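Local coordinates for DUF115 domain-containing protein (Magnetospirillum magneticum AMB-1, PDB 5MU5), which is a glycosyltransferase of the Maf family, involved in flagella formation and probably acting by glycosylating flagellin, at residues L56-T70 with L129-Q141. Sequence-based numbering, arbitrary orientation.
Sequences LYGPGGRKRIEDMAT and LGLGYQLPILLEQ
The R62 side chain leaves its helix with CG turned away from the backbone N (chi1 174°) and runs extended to NE, laying its aliphatic stem and guanidinium over one face of the Y133 ring; Y133, its own CG anti to the carbonyl carbon, lies across that chain. The contact packs helix 61-70 almost parallel to helix 134-141, which follows the glycine-rich LGLG turn after strand 123-127 of the Maf N-terminal domain's parallel sheet. Arginine suits its place because CD sits over the ring face, 4.0 Å from the Y133 centroid, while NE binds E66 OE2 in a nearly straight salt bridge (3.0 Å). The bond lies in the guanidinium plane but meets the carboxylate from above its own. With an alanine here, that face of Y133 would probably lose its cover and E66 its cationic mate. Y133 OH is hydrogen-bonded to L47 O, outside the two segments.

The ring of Y57 meets Y133 obliquely, the planes at 59°, and its OH accepts a hydrogen bond from L131 N (2.8 Å) at the ring edge. Glycine suits position 130, where phi is positive and a CB would clash with Y57 OH. The type II' turn from L129 to G132 is also braced by Q134 NE2, which joins G132 N on L129 O from the opposite face of the carbonyl plane; Q134 OE1 is buried without a partner.

Farther along, small A69 lets the helices come close, its CB touching I137 CG2 and L138 CD2. R211 holds Q141 OE1, and Q141 NE2 donates to A69 O at 2.9 Å, tilted 35° from the carbonyl plane.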
loop_
_atom_site.group_PDB
_atom_site.type_symbol
_atom_site.label_atom_id
_atom_site.label_comp_id
_atom_site.label_asym_id
_atom_site.label_seq_id
_atom_site.Cartn_x
_atom_site.Cartn_y
_atom_site.Cartn_z
ATOM N N LEU A 56 3.843 35.958 16.204
ATOM C CA LEU A 56 4.010 34.997 15.124
ATOM C C LEU A 56 4.755 35.645 13.968
ATOM O O LEU A 56 5.781 35.151 13.549
ATOM C CB LEU A 56 2.653 34.443 14.661
ATOM C CG LEU A 56 2.655 33.567 13.396
ATOM C CD1 LEU A 56 3.613 32.404 13.535
ATOM C CD2 LEU A 56 1.256 33.036 13.114
ATOM N N TYR A 57 4.247 36.771 13.483
ATOM C CA TYR A 57 4.852 37.451 12.354
ATOM C C TYR A 57 5.854 38.533 12.755
ATOM O O TYR A 57 6.922 38.636 12.170
ATOM C CB TYR A 57 3.749 38.010 11.452
ATOM C CG TYR A 57 2.940 36.896 10.829
ATOM C CD1 TYR A 57 3.458 36.151 9.770
ATOM C CD2 TYR A 57 1.678 36.562 11.313
ATOM C CE1 TYR A 57 2.749 35.111 9.210
ATOM C CE2 TYR A 57 0.949 35.533 10.747
ATOM C CZ TYR A 57 1.496 34.806 9.699
ATOM O OH TYR A 57 0.792 33.782 9.143
ATOM N N GLY A 58 5.523 39.339 13.754
ATOM C CA GLY A 58 6.395 40.450 14.145
ATOM C C GLY A 58 6.358 41.522 13.069
ATOM O O GLY A 58 5.635 41.373 12.077
ATOM N N PRO A 59 7.151 42.601 13.233
ATOM C CA PRO A 59 7.083 43.671 12.229
ATOM C C PRO A 59 7.650 43.216 10.883
ATOM O O PRO A 59 8.722 42.613 10.831
ATOM C CB PRO A 59 7.934 44.787 12.843
ATOM C CG PRO A 59 8.925 44.066 13.693
ATOM C CD PRO A 59 8.190 42.866 14.249
ATOM N N GLY A 60 6.908 43.480 9.811
ATOM C CA GLY A 60 7.292 43.038 8.471
ATOM C C GLY A 60 7.197 41.528 8.227
ATOM O O GLY A 60 7.690 41.043 7.222
ATOM N N GLY A 61 6.576 40.783 9.137
ATOM C CA GLY A 61 6.446 39.336 8.978
ATOM C C GLY A 61 5.483 38.955 7.865
ATOM O O GLY A 61 5.727 38.015 7.109
ATOM N N ARG A 62 4.380 39.690 7.773
ATOM C CA ARG A 62 3.404 39.484 6.728
ATOM C C ARG A 62 4.055 39.675 5.369
ATOM O O ARG A 62 3.971 38.809 4.503
ATOM C CB ARG A 62 2.231 40.450 6.872
ATOM C CG ARG A 62 1.260 40.364 5.711
ATOM C CD ARG A 62 0.070 41.277 5.874
ATOM N NE ARG A 62 -0.943 40.953 4.885
ATOM C CZ ARG A 62 -2.185 41.412 4.895
ATOM N NH1 ARG A 62 -2.598 42.247 5.850
ATOM N NH2 ARG A 62 -3.020 41.034 3.938
ATOM N N LYS A 63 4.698 40.816 5.181
ATOM C CA LYS A 63 5.376 41.107 3.929
ATOM C C LYS A 63 6.400 40.030 3.575
ATOM O O LYS A 63 6.520 39.668 2.423
ATOM C CB LYS A 63 6.070 42.464 4.020
ATOM C CG LYS A 63 6.796 42.887 2.757
ATOM C CD LYS A 63 7.457 44.230 2.995
ATOM C CE LYS A 63 8.202 44.727 1.772
ATOM N NZ LYS A 63 8.766 46.073 2.050
ATOM N N ARG A 64 7.135 39.534 4.564
ATOM C CA ARG A 64 8.149 38.510 4.336
ATOM C C ARG A 64 7.521 37.210 3.813
ATOM O O ARG A 64 7.957 36.663 2.800
ATOM C CB ARG A 64 8.943 38.251 5.625
ATOM C CG ARG A 64 10.007 37.153 5.527
ATOM C CD ARG A 64 10.914 37.075 6.762
ATOM N NE ARG A 64 12.253 36.564 6.405
ATOM C CZ ARG A 64 13.401 37.265 6.404
ATOM N NH1 ARG A 64 13.453 38.539 6.797
ATOM N NH2 ARG A 64 14.533 36.672 6.032
ATOM N N ILE A 65 6.474 36.743 4.490
ATOM C CA ILE A 65 5.822 35.499 4.115
ATOM C C ILE A 65 5.152 35.626 2.740
ATOM O O ILE A 65 5.194 34.688 1.928
ATOM C CB ILE A 65 4.825 34.999 5.209
ATOM C CG1 ILE A 65 4.532 33.519 5.035
ATOM C CG2 ILE A 65 3.493 35.734 5.198
ATOM C CD1 ILE A 65 5.768 32.646 5.148
ATOM N N GLU A 66 4.565 36.789 2.469
ATOM C CA GLU A 66 3.908 37.018 1.187
ATOM C C GLU A 66 4.909 37.078 0.048
ATOM O O GLU A 66 4.618 36.603 -1.048
ATOM C CB GLU A 66 3.037 38.277 1.223
ATOM C CG GLU A 66 1.718 38.083 1.982
ATOM C CD GLU A 66 0.839 39.330 2.009
ATOM O OE1 GLU A 66 1.291 40.407 1.575
ATOM O OE2 GLU A 66 -0.313 39.238 2.470
ATOM N N ASP A 67 6.085 37.654 0.311
ATOM C CA ASP A 67 7.146 37.743 -0.691
ATOM C C ASP A 67 7.721 36.368 -0.999
ATOM O O ASP A 67 8.088 36.085 -2.140
ATOM C CB ASP A 67 8.278 38.712 -0.251
ATOM C CG ASP A 67 7.870 40.199 -0.343
ATOM O OD1 ASP A 67 6.870 40.515 -1.028
ATOM O OD2 ASP A 67 8.543 41.058 0.277
ATOM N N MET A 68 7.824 35.519 0.018
ATOM C CA MET A 68 8.304 34.157 -0.190
ATOM C C MET A 68 7.355 33.377 -1.081
ATOM O O MET A 68 7.812 32.637 -1.939
ATOM C CB MET A 68 8.490 33.422 1.125
ATOM C CG MET A 68 9.687 33.928 1.892
ATOM S SD MET A 68 9.865 33.144 3.503
ATOM C CE MET A 68 10.099 31.422 3.038
ATOM N N ALA A 69 6.048 33.554 -0.887
ATOM C CA ALA A 69 5.048 32.864 -1.702
ATOM C C ALA A 69 5.128 33.349 -3.143
ATOM O O ALA A 69 5.080 32.559 -4.074
ATOM C CB ALA A 69 3.643 33.068 -1.136
ATOM N N THR A 70 5.275 34.655 -3.322
ATOM C CA THR A 70 5.446 35.236 -4.653
ATOM C C THR A 70 6.732 34.777 -5.349
ATOM O O THR A 70 6.723 34.437 -6.525
ATOM C CB THR A 70 5.491 36.761 -4.536
ATOM O OG1 THR A 70 4.247 37.208 -3.998
ATOM C CG2 THR A 70 5.752 37.417 -5.890
ATOM N N LEU A 129 -0.040 27.110 8.840
ATOM C CA LEU A 129 -1.025 28.028 8.303
ATOM C C LEU A 129 -0.691 29.420 8.802
ATOM O O LEU A 129 -0.627 30.366 8.022
ATOM C CB LEU A 129 -2.433 27.636 8.755
ATOM C CG LEU A 129 -3.586 28.570 8.374
ATOM C CD1 LEU A 129 -3.821 28.551 6.880
ATOM C CD2 LEU A 129 -4.839 28.146 9.096
ATOM N N GLY A 130 -0.470 29.542 10.108
ATOM C CA GLY A 130 -0.309 30.846 10.699
ATOM C C GLY A 130 -1.650 31.524 10.510
ATOM O O GLY A 130 -2.684 30.885 10.712
ATOM N N LEU A 131 -1.627 32.789 10.083
ATOM C CA LEU A 131 -2.846 33.510 9.770
ATOM C C LEU A 131 -3.235 33.383 8.312
ATOM O O LEU A 131 -4.203 33.985 7.877
ATOM C CB LEU A 131 -2.742 34.976 10.198
ATOM C CG LEU A 131 -2.724 35.149 11.728
ATOM C CD1 LEU A 131 -2.600 36.614 12.115
ATOM C CD2 LEU A 131 -3.968 34.556 12.374
ATOM N N GLY A 132 -2.495 32.584 7.555
ATOM C CA GLY A 132 -2.879 32.274 6.185
ATOM C C GLY A 132 -2.655 33.342 5.147
ATOM O O GLY A 132 -3.204 33.260 4.055
ATOM N N TYR A 133 -1.843 34.342 5.463
ATOM C CA TYR A 133 -1.500 35.388 4.494
ATOM C C TYR A 133 -0.919 34.813 3.172
ATOM O O TYR A 133 -1.129 35.372 2.103
ATOM C CB TYR A 133 -0.502 36.370 5.113
ATOM C CG TYR A 133 -1.042 37.182 6.277
ATOM C CD1 TYR A 133 -2.227 37.899 6.148
ATOM C CD2 TYR A 133 -0.351 37.266 7.482
ATOM C CE1 TYR A 133 -2.726 38.660 7.188
ATOM C CE2 TYR A 133 -0.834 38.031 8.531
ATOM C CZ TYR A 133 -2.032 38.724 8.375
ATOM O OH TYR A 133 -2.554 39.493 9.390
ATOM N N GLN A 134 -0.209 33.693 3.241
ATOM C CA GLN A 134 0.340 33.064 2.034
ATOM C C GLN A 134 -0.705 32.480 1.084
ATOM O O GLN A 134 -0.493 32.477 -0.125
ATOM C CB GLN A 134 1.376 31.967 2.393
ATOM C CG GLN A 134 0.850 30.726 3.132
ATOM C CD GLN A 134 0.620 30.937 4.630
ATOM O OE1 GLN A 134 0.817 32.028 5.148
ATOM N NE2 GLN A 134 0.199 29.891 5.320
ATOM N N LEU A 135 -1.833 32.015 1.618
ATOM C CA LEU A 135 -2.842 31.266 0.821
ATOM C C LEU A 135 -3.375 31.904 -0.452
ATOM O O LEU A 135 -3.327 31.285 -1.498
ATOM C CB LEU A 135 -4.032 30.827 1.684
ATOM C CG LEU A 135 -3.786 29.659 2.622
ATOM C CD1 LEU A 135 -5.063 29.374 3.397
ATOM C CD2 LEU A 135 -3.331 28.414 1.878
ATOM N N PRO A 136 -3.913 33.124 -0.369
ATOM C CA PRO A 136 -4.384 33.729 -1.605
ATOM C C PRO A 136 -3.361 33.617 -2.720
ATOM O O PRO A 136 -3.700 33.213 -3.819
ATOM C CB PRO A 136 -4.577 35.200 -1.229
ATOM C CG PRO A 136 -4.767 35.223 0.247
ATOM C CD PRO A 136 -4.110 33.999 0.806
ATOM N N ILE A 137 -2.111 33.953 -2.425
ATOM C CA ILE A 137 -1.041 33.958 -3.434
ATOM C C ILE A 137 -0.730 32.563 -3.992
ATOM O O ILE A 137 -0.651 32.389 -5.200
ATOM C CB ILE A 137 0.257 34.594 -2.875
ATOM C CG1 ILE A 137 0.009 36.061 -2.507
ATOM C CG2 ILE A 137 1.391 34.500 -3.900
ATOM C CD1 ILE A 137 1.074 36.682 -1.620
ATOM N N LEU A 138 -0.561 31.576 -3.117
ATOM C CA LEU A 138 -0.255 30.205 -3.545
ATOM C C LEU A 138 -1.397 29.614 -4.388
ATOM O O LEU A 138 -1.165 28.923 -5.369
ATOM C CB LEU A 138 0.016 29.302 -2.323
ATOM C CG LEU A 138 1.199 29.643 -1.400
ATOM C CD1 LEU A 138 1.187 28.787 -0.128
ATOM C CD2 LEU A 138 2.503 29.444 -2.131
ATOM N N LEU A 139 -2.632 29.915 -4.007
ATOM C CA LEU A 139 -3.808 29.425 -4.726
ATOM C C LEU A 139 -3.903 30.005 -6.114
ATOM O O LEU A 139 -4.169 29.282 -7.076
ATOM C CB LEU A 139 -5.085 29.734 -3.939
ATOM C CG LEU A 139 -5.142 28.987 -2.597
ATOM C CD1 LEU A 139 -6.325 29.461 -1.760
ATOM C CD2 LEU A 139 -5.167 27.475 -2.777
ATOM N N GLU A 140 -3.657 31.306 -6.222
ATOM C CA GLU A 140 -3.675 31.985 -7.515
ATOM C C GLU A 140 -2.569 31.468 -8.448
ATOM O O GLU A 140 -2.778 31.344 -9.643
ATOM C CB GLU A 140 -3.559 33.509 -7.316
ATOM C CG GLU A 140 -3.885 34.335 -8.555
ATOM C CD GLU A 140 -2.777 34.330 -9.602
ATOM O OE1 GLU A 140 -1.573 34.306 -9.236
ATOM O OE2 GLU A 140 -3.113 34.359 -10.805
ATOM N N GLN A 141 -1.399 31.151 -7.897
ATOM C CA GLN A 141 -0.292 30.654 -8.700
ATOM C C GLN A 141 -0.553 29.251 -9.231
ATOM O O GLN A 141 -0.420 29.003 -10.421
ATOM C CB GLN A 141 1.004 30.645 -7.884
ATOM C CG GLN A 141 1.550 32.031 -7.525
ATOM C CD GLN A 141 2.664 31.966 -6.494
ATOM O OE1 GLN A 141 2.740 31.023 -5.716
ATOM N NE2 GLN A 141 3.528 32.968 -6.477
#